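Long-range contacts in acetamidase (Bacillus halodurans, PDB 2II1), which binds calcium and probably hydrolyses carbon-nitrogen bonds of linear amides: residues A[138-143]-A[170-175]; A[22-27]-A[64-69]; A[76-81]-A[206-211]. All coordinates share one frame; numbering follows the deposited sequence.

Contact 1. Residues A[138-143]-A[170-175]; sequences APPGEP and PVEVDG
Apolar packing between Pro-140 and Glu-172 shows how two irregular loops can be joined without a direct hydrogen bond. The proline ring and the glutamate chain run alongside each other, pointing the same way, and CD of Pro-140 lies 3.7 Å from CB of Glu-172. Val-173 adds a second apolar patch, against Ala-138: its CG2 meets CB of that alanine at 4.0 Å, while CG1, anti to the carbonyl carbon (chi1 -44°), is turned to the carbonyl oxygens of Ala-138 and Pro-139, 3.8 Å from the latter.

The loop after strand 131-136 here meets the connection by which the chain passes from strand 166-170 of the nine-stranded mixed sheet to strand 176-184 of the other mixed sheet; Ala-138 also bonds through its backbone to Ala-176, where strand 176-184 starts.

The polar link is indirect. One water donates to O of Ala-138 at 2.9 Å and accepts from N of Glu-172 at 2.7 Å, bridging the two backbones. The bend at chi2 (-62°) turns the Glu-172 carboxylate away from the proline ring, and it finds its partner outside the two loops: OE2 forms a salt bridge with Arg-213.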
# COMPACT_ATOMS: atom_id res chain seq x y z
N ALA A 138 -10.87 -15.68 -19.55
CA ALA A 138 -10.86 -15.08 -20.88
C ALA A 138 -11.73 -13.82 -20.94
O ALA A 138 -12.90 -13.84 -20.51
CB ALA A 138 -11.35 -16.10 -21.93
N PRO A 139 -11.19 -12.73 -21.53
CA PRO A 139 -11.99 -11.51 -21.68
C PRO A 139 -13.04 -11.74 -22.76
O PRO A 139 -12.82 -12.59 -23.62
CB PRO A 139 -10.97 -10.43 -22.08
CG PRO A 139 -9.62 -11.10 -22.10
CD PRO A 139 -9.84 -12.58 -22.10
N PRO A 140 -14.18 -11.01 -22.72
CA PRO A 140 -15.19 -11.24 -23.75
C PRO A 140 -14.77 -10.71 -25.12
O PRO A 140 -15.23 -11.24 -26.15
CB PRO A 140 -16.43 -10.50 -23.22
CG PRO A 140 -15.93 -9.49 -22.30
CD PRO A 140 -14.59 -9.96 -21.77
N GLY A 141 -13.91 -9.69 -25.13
CA GLY A 141 -13.55 -9.01 -26.37
C GLY A 141 -12.27 -9.55 -26.98
O GLY A 141 -12.10 -10.76 -27.08
N GLU A 142 -11.38 -8.64 -27.38
CA GLU A 142 -10.07 -9.00 -27.93
C GLU A 142 -9.17 -9.65 -26.85
O GLU A 142 -9.29 -9.34 -25.67
CB GLU A 142 -9.35 -7.78 -28.53
CG GLU A 142 -10.10 -7.02 -29.65
CD GLU A 142 -10.24 -7.81 -30.96
OE1 GLU A 142 -9.70 -8.93 -31.07
OE2 GLU A 142 -10.88 -7.29 -31.91
N PRO A 143 -8.25 -10.53 -27.27
CA PRO A 143 -7.33 -11.20 -26.35
C PRO A 143 -6.43 -10.21 -25.65
O PRO A 143 -6.04 -9.20 -26.24
CB PRO A 143 -6.47 -12.07 -27.26
CG PRO A 143 -7.22 -12.18 -28.52
CD PRO A 143 -7.99 -10.91 -28.67
N PRO A 170 -14.23 -13.03 -13.00
CA PRO A 170 -15.47 -13.04 -13.78
C PRO A 170 -15.51 -14.23 -14.74
O PRO A 170 -14.47 -14.71 -15.20
CB PRO A 170 -15.40 -11.72 -14.55
CG PRO A 170 -13.94 -11.52 -14.74
CD PRO A 170 -13.29 -12.01 -13.51
N VAL A 171 -16.71 -14.71 -15.00
CA VAL A 171 -16.95 -15.59 -16.14
C VAL A 171 -17.60 -14.71 -17.20
O VAL A 171 -18.74 -14.27 -17.04
CB VAL A 171 -17.91 -16.74 -15.77
CG1 VAL A 171 -18.32 -17.58 -17.02
CG2 VAL A 171 -17.28 -17.61 -14.75
N GLU A 172 -16.85 -14.44 -18.27
CA GLU A 172 -17.34 -13.58 -19.35
C GLU A 172 -17.58 -14.35 -20.65
O GLU A 172 -18.23 -13.84 -21.55
CB GLU A 172 -16.36 -12.45 -19.60
CG GLU A 172 -16.15 -11.52 -18.41
CD GLU A 172 -17.43 -10.79 -17.96
OE1 GLU A 172 -18.43 -10.78 -18.70
OE2 GLU A 172 -17.42 -10.20 -16.87
N VAL A 173 -17.03 -15.57 -20.76
CA VAL A 173 -17.33 -16.46 -21.88
C VAL A 173 -17.71 -17.79 -21.21
O VAL A 173 -17.20 -18.09 -20.14
CB VAL A 173 -16.11 -16.59 -22.86
CG1 VAL A 173 -15.47 -15.21 -23.14
CG2 VAL A 173 -15.05 -17.52 -22.33
N ASP A 174 -18.62 -18.57 -21.80
CA ASP A 174 -19.09 -19.78 -21.12
C ASP A 174 -17.89 -20.73 -20.88
O ASP A 174 -16.99 -20.86 -21.74
CB ASP A 174 -20.20 -20.49 -21.89
CG ASP A 174 -21.56 -19.72 -21.89
OD1 ASP A 174 -21.79 -18.72 -21.16
OD2 ASP A 174 -22.42 -20.15 -22.67
N GLY A 175 -17.88 -21.38 -19.71
CA GLY A 175 -16.75 -22.19 -19.28
C GLY A 175 -15.62 -21.42 -18.59
O GLY A 175 -14.71 -22.04 -18.05
O HOH W 1 -14.55 -15.70 -18.99

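Contact 2. Residues A[22-27]-A[64-69]; sequences ASCQSG and LYVEGA
Strands 22-25 and 64-67 run parallel, with Ser-23 opposite Tyr-65 and Cys-24 opposite Val-66, their axes 4.6 Å apart at closest approach and 29° from exact alignment. Three backbone bonds pass back and forth between them, from N of Tyr-65 to O of Ala-22, from N of Cys-24 to O of Tyr-65 and from N of Glu-67 to O of Cys-24. Beside the second, CA of Ser-23 makes a CA-H...O contact with O of Tyr-65 at 3.0 Å.

The two faces of the sheet differ sharply. On one, SG of Cys-24 sits between the backbone N and the carbonyl carbon (chi1 71°), a placing that brings it within 3.8 Å of CD2 of Leu-64 and 4.1 Å of CG2 of Val-66. Val-207 of strand 201-210 and Val-30 of strand 28-34 pack on this cysteine, making the patch part of the core between two sheets. On the other face, NE2 of Gln-25 donates to OE1 of Glu-67 at 2.9 Å. Bent at chi2, the glutamine chain folds back to its partner; the amide and carboxylate planes stand 88° apart, and the amide meets the oxygen from above the carboxylate plane.

Past the strand, a type II turn from Val-66 to Ala-69, with Gly-68 at a positive phi, takes the chain out of this pairing. The chemistry implies a division of labour: thiol and aliphatic groups fill the interior, whereas a neutral amide answers the carboxylate on the outer face and probably eases its negative charge without cancelling it.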
# COMPACT_ATOMS: atom_id res chain seq x y z
N ALA A 22 -8.57 -28.93 -20.83
CA ALA A 22 -9.19 -29.73 -19.80
C ALA A 22 -10.49 -29.10 -19.35
O ALA A 22 -10.74 -27.91 -19.57
CB ALA A 22 -8.27 -29.85 -18.66
N SER A 23 -11.32 -29.94 -18.74
CA SER A 23 -12.62 -29.55 -18.23
C SER A 23 -12.75 -30.05 -16.83
O SER A 23 -12.13 -31.07 -16.49
CB SER A 23 -13.75 -30.19 -19.03
OG SER A 23 -13.72 -29.82 -20.39
N CYS A 24 -13.54 -29.32 -16.03
CA CYS A 24 -13.99 -29.80 -14.72
C CYS A 24 -15.44 -29.40 -14.43
O CYS A 24 -16.06 -28.69 -15.21
CB CYS A 24 -13.07 -29.29 -13.60
SG CYS A 24 -13.20 -27.56 -13.27
N GLN A 25 -15.96 -29.91 -13.32
CA GLN A 25 -17.24 -29.48 -12.80
C GLN A 25 -16.96 -28.51 -11.67
O GLN A 25 -15.87 -28.50 -11.11
CB GLN A 25 -18.05 -30.66 -12.26
CG GLN A 25 -18.27 -31.82 -13.23
CD GLN A 25 -19.09 -31.45 -14.47
OE1 GLN A 25 -20.07 -30.70 -14.40
NE2 GLN A 25 -18.69 -32.00 -15.62
N SER A 26 -17.97 -27.71 -11.32
CA SER A 26 -17.92 -26.89 -10.11
C SER A 26 -17.59 -27.78 -8.90
O SER A 26 -18.17 -28.86 -8.73
CB SER A 26 -19.26 -26.22 -9.88
OG SER A 26 -19.18 -25.31 -8.79
N GLY A 27 -16.63 -27.33 -8.10
CA GLY A 27 -16.23 -27.99 -6.86
C GLY A 27 -15.08 -28.95 -7.00
O GLY A 27 -14.60 -29.49 -6.00
N LEU A 64 -8.59 -23.91 -18.66
CA LEU A 64 -9.47 -24.91 -18.07
C LEU A 64 -10.91 -24.49 -18.33
O LEU A 64 -11.29 -23.36 -17.98
CB LEU A 64 -9.22 -25.00 -16.56
CG LEU A 64 -10.25 -25.78 -15.76
CD1 LEU A 64 -10.08 -27.31 -15.98
CD2 LEU A 64 -10.21 -25.40 -14.29
N TYR A 65 -11.71 -25.39 -18.92
CA TYR A 65 -13.15 -25.19 -19.10
C TYR A 65 -13.90 -25.70 -17.86
O TYR A 65 -13.89 -26.91 -17.56
CB TYR A 65 -13.67 -25.92 -20.37
CG TYR A 65 -15.03 -25.41 -20.86
CD1 TYR A 65 -16.21 -25.80 -20.22
CD2 TYR A 65 -15.12 -24.52 -21.93
CE1 TYR A 65 -17.45 -25.34 -20.64
CE2 TYR A 65 -16.38 -24.06 -22.37
CZ TYR A 65 -17.54 -24.47 -21.71
OH TYR A 65 -18.79 -24.03 -22.08
N VAL A 66 -14.54 -24.77 -17.15
CA VAL A 66 -15.37 -25.09 -15.98
C VAL A 66 -16.84 -25.23 -16.45
O VAL A 66 -17.50 -24.23 -16.78
CB VAL A 66 -15.22 -24.00 -14.88
CG1 VAL A 66 -15.98 -24.38 -13.61
CG2 VAL A 66 -13.75 -23.76 -14.58
N GLU A 67 -17.32 -26.47 -16.53
CA GLU A 67 -18.70 -26.74 -17.03
C GLU A 67 -19.69 -26.25 -15.99
O GLU A 67 -19.45 -26.41 -14.81
CB GLU A 67 -18.95 -28.22 -17.26
CG GLU A 67 -18.06 -28.83 -18.31
CD GLU A 67 -18.52 -30.20 -18.79
OE1 GLU A 67 -19.46 -30.83 -18.20
OE2 GLU A 67 -17.94 -30.66 -19.79
N GLY A 68 -20.78 -25.64 -16.44
CA GLY A 68 -21.77 -24.98 -15.57
C GLY A 68 -21.55 -23.48 -15.42
O GLY A 68 -22.48 -22.75 -15.02
N ALA A 69 -20.32 -23.03 -15.73
CA ALA A 69 -19.93 -21.63 -15.70
C ALA A 69 -20.44 -20.97 -16.97
O ALA A 69 -20.13 -21.43 -18.07
CB ALA A 69 -18.39 -21.47 -15.59

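Contact 3. Residues A[76-81]-A[206-211]; sequences EIEILD and KVNVKK
Glu-76 and Asn-208 form the close-knit end of this antiparallel pairing, each backbone N bonding to the other's O at 2.8 Å. Glu-78 and Lys-206 make the second hydrogen-bonded pair, and between them Ile-77 faces Val-207 in a non-hydrogen-bonded pair whose side chains lie on the buried face. There Val-207 packs on Val-66 and Leu-75, and Ile-77 on Leu-169.

The opposite face is polar and looser. ND2 of Asn-208 donates to OE1 of Glu-76 at 2.9 Å, with the amide and carboxylate planes turned 72° apart, although the modelled place of ND2 is less sure. With CG anti to N (chi1 176°) and the chain extended, Glu-76 also lays its OE1 3.7 Å from CE of Lys-210, while NZ of that lysine stays 4.7 Å from OE1. Replacing Glu-76 with an alanine would probably leave the Asn-208 amide without this acceptor and take away the carboxylate near NZ of Lys-210. Lys-206 runs beside Glu-78, both pointing the same way.

Farther along, Leu-80 and Asp-81 face Thr-204 in a classic beta bulge: two residues of strand 74-84 lie against one of strand 201-210 within the large mixed sheet.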
# COMPACT_ATOMS: atom_id res chain seq x y z
N GLU A 76 -15.21 -18.92 -7.95
CA GLU A 76 -14.70 -18.88 -6.59
C GLU A 76 -13.57 -19.89 -6.49
O GLU A 76 -13.79 -21.09 -6.58
CB GLU A 76 -15.81 -19.19 -5.59
CG GLU A 76 -15.33 -19.26 -4.16
CD GLU A 76 -16.41 -19.68 -3.21
OE1 GLU A 76 -16.69 -20.89 -3.15
OE2 GLU A 76 -16.97 -18.82 -2.54
N ILE A 77 -12.34 -19.41 -6.33
CA ILE A 77 -11.17 -20.27 -6.45
C ILE A 77 -10.37 -20.28 -5.15
O ILE A 77 -9.78 -19.27 -4.75
CB ILE A 77 -10.25 -19.85 -7.60
CG1 ILE A 77 -11.06 -19.76 -8.90
CG2 ILE A 77 -9.07 -20.85 -7.67
CD1 ILE A 77 -10.56 -18.70 -9.90
N GLU A 78 -10.35 -21.45 -4.52
CA GLU A 78 -9.70 -21.64 -3.25
C GLU A 78 -8.29 -22.19 -3.46
O GLU A 78 -8.12 -23.30 -3.95
CB GLU A 78 -10.56 -22.60 -2.44
CG GLU A 78 -12.01 -22.02 -2.25
CD GLU A 78 -13.12 -23.07 -2.37
OE1 GLU A 78 -13.48 -23.68 -1.33
OE2 GLU A 78 -13.65 -23.25 -3.49
N ILE A 79 -7.28 -21.41 -3.12
CA ILE A 79 -5.87 -21.84 -3.27
C ILE A 79 -5.58 -22.75 -2.07
O ILE A 79 -5.48 -22.28 -0.93
CB ILE A 79 -4.84 -20.64 -3.35
CG1 ILE A 79 -5.27 -19.61 -4.40
CG2 ILE A 79 -3.44 -21.12 -3.70
CD1 ILE A 79 -5.36 -20.14 -5.85
N LEU A 80 -5.51 -24.04 -2.33
CA LEU A 80 -5.28 -25.02 -1.27
C LEU A 80 -3.78 -25.15 -0.99
O LEU A 80 -3.36 -25.26 0.16
CB LEU A 80 -5.92 -26.37 -1.65
CG LEU A 80 -7.43 -26.35 -1.96
CD1 LEU A 80 -7.95 -27.74 -2.36
CD2 LEU A 80 -8.20 -25.83 -0.75
N ASP A 81 -2.95 -25.08 -2.04
CA ASP A 81 -1.49 -25.31 -1.89
C ASP A 81 -0.70 -24.79 -3.06
O ASP A 81 -1.17 -24.82 -4.17
CB ASP A 81 -1.21 -26.81 -1.74
CG ASP A 81 0.26 -27.11 -1.44
OD1 ASP A 81 0.68 -26.97 -0.28
OD2 ASP A 81 0.98 -27.52 -2.38
N LYS A 206 -9.33 -25.52 -5.60
CA LYS A 206 -10.71 -25.94 -5.83
C LYS A 206 -11.46 -24.83 -6.57
O LYS A 206 -11.41 -23.62 -6.18
CB LYS A 206 -11.38 -26.26 -4.49
CG LYS A 206 -12.79 -26.82 -4.60
CD LYS A 206 -13.31 -27.32 -3.24
CE LYS A 206 -14.86 -27.43 -3.23
NZ LYS A 206 -15.35 -28.39 -2.19
N VAL A 207 -12.15 -25.20 -7.65
CA VAL A 207 -12.86 -24.22 -8.45
C VAL A 207 -14.38 -24.35 -8.30
O VAL A 207 -14.95 -25.42 -8.60
CB VAL A 207 -12.40 -24.27 -9.94
CG1 VAL A 207 -12.50 -25.68 -10.51
CG2 VAL A 207 -13.20 -23.27 -10.78
N ASN A 208 -15.03 -23.28 -7.82
CA ASN A 208 -16.49 -23.26 -7.69
C ASN A 208 -17.10 -22.24 -8.61
O ASN A 208 -16.51 -21.19 -8.88
CB ASN A 208 -16.94 -22.96 -6.25
CG ASN A 208 -16.40 -23.96 -5.26
OD1 ASN A 208 -16.40 -25.16 -5.51
ND2 ASN A 208 -15.93 -23.46 -4.14
N VAL A 209 -18.29 -22.57 -9.14
CA VAL A 209 -19.03 -21.66 -10.00
C VAL A 209 -20.06 -21.00 -9.11
O VAL A 209 -20.75 -21.68 -8.33
CB VAL A 209 -19.71 -22.38 -11.16
CG1 VAL A 209 -20.66 -21.43 -11.90
CG2 VAL A 209 -18.67 -22.93 -12.10
N LYS A 210 -20.09 -19.67 -9.16
CA LYS A 210 -21.07 -18.89 -8.41
C LYS A 210 -21.94 -18.19 -9.43
O LYS A 210 -21.44 -17.53 -10.34
CB LYS A 210 -20.41 -17.88 -7.45
CG LYS A 210 -19.61 -18.50 -6.31
CD LYS A 210 -20.49 -19.29 -5.33
CE LYS A 210 -19.89 -20.66 -5.04
NZ LYS A 210 -20.94 -21.74 -4.89
N LYS A 211 -23.25 -18.34 -9.27
CA LYS A 211 -24.20 -17.88 -10.26
C LYS A 211 -24.58 -16.43 -10.11
O LYS A 211 -25.11 -15.84 -11.05
CB LYS A 211 -25.43 -18.80 -10.25
CG LYS A 211 -25.09 -20.17 -10.80
CD LYS A 211 -25.11 -20.12 -12.32
CE LYS A 211 -24.37 -21.27 -12.99
NZ LYS A 211 -24.28 -21.02 -14.47

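Three contacts illustrate how neighbouring sheets are tied together by strands and turns. Along the chain contact 2 closes first, then contact 3 opens, its long span enclosing contact 1. Strand 60-67 of contact 2 leads into strand 74-84 of contact 3, yet the two belong to different sheets. The centres of contacts 2 and 3 are about 11 Å apart, and N of Gly-27 probably bonds to O of Val-207. Contact 1, about 14 Å from contact 2 centre to centre, joins it through probable backbone hydrogen bonds of Gly-175 with Val-66 and Ala-69. Contacts 1 and 3 do not touch. Contact 2 thus touches both, while strand 166-170 ties contact 1 directly to the large sheet.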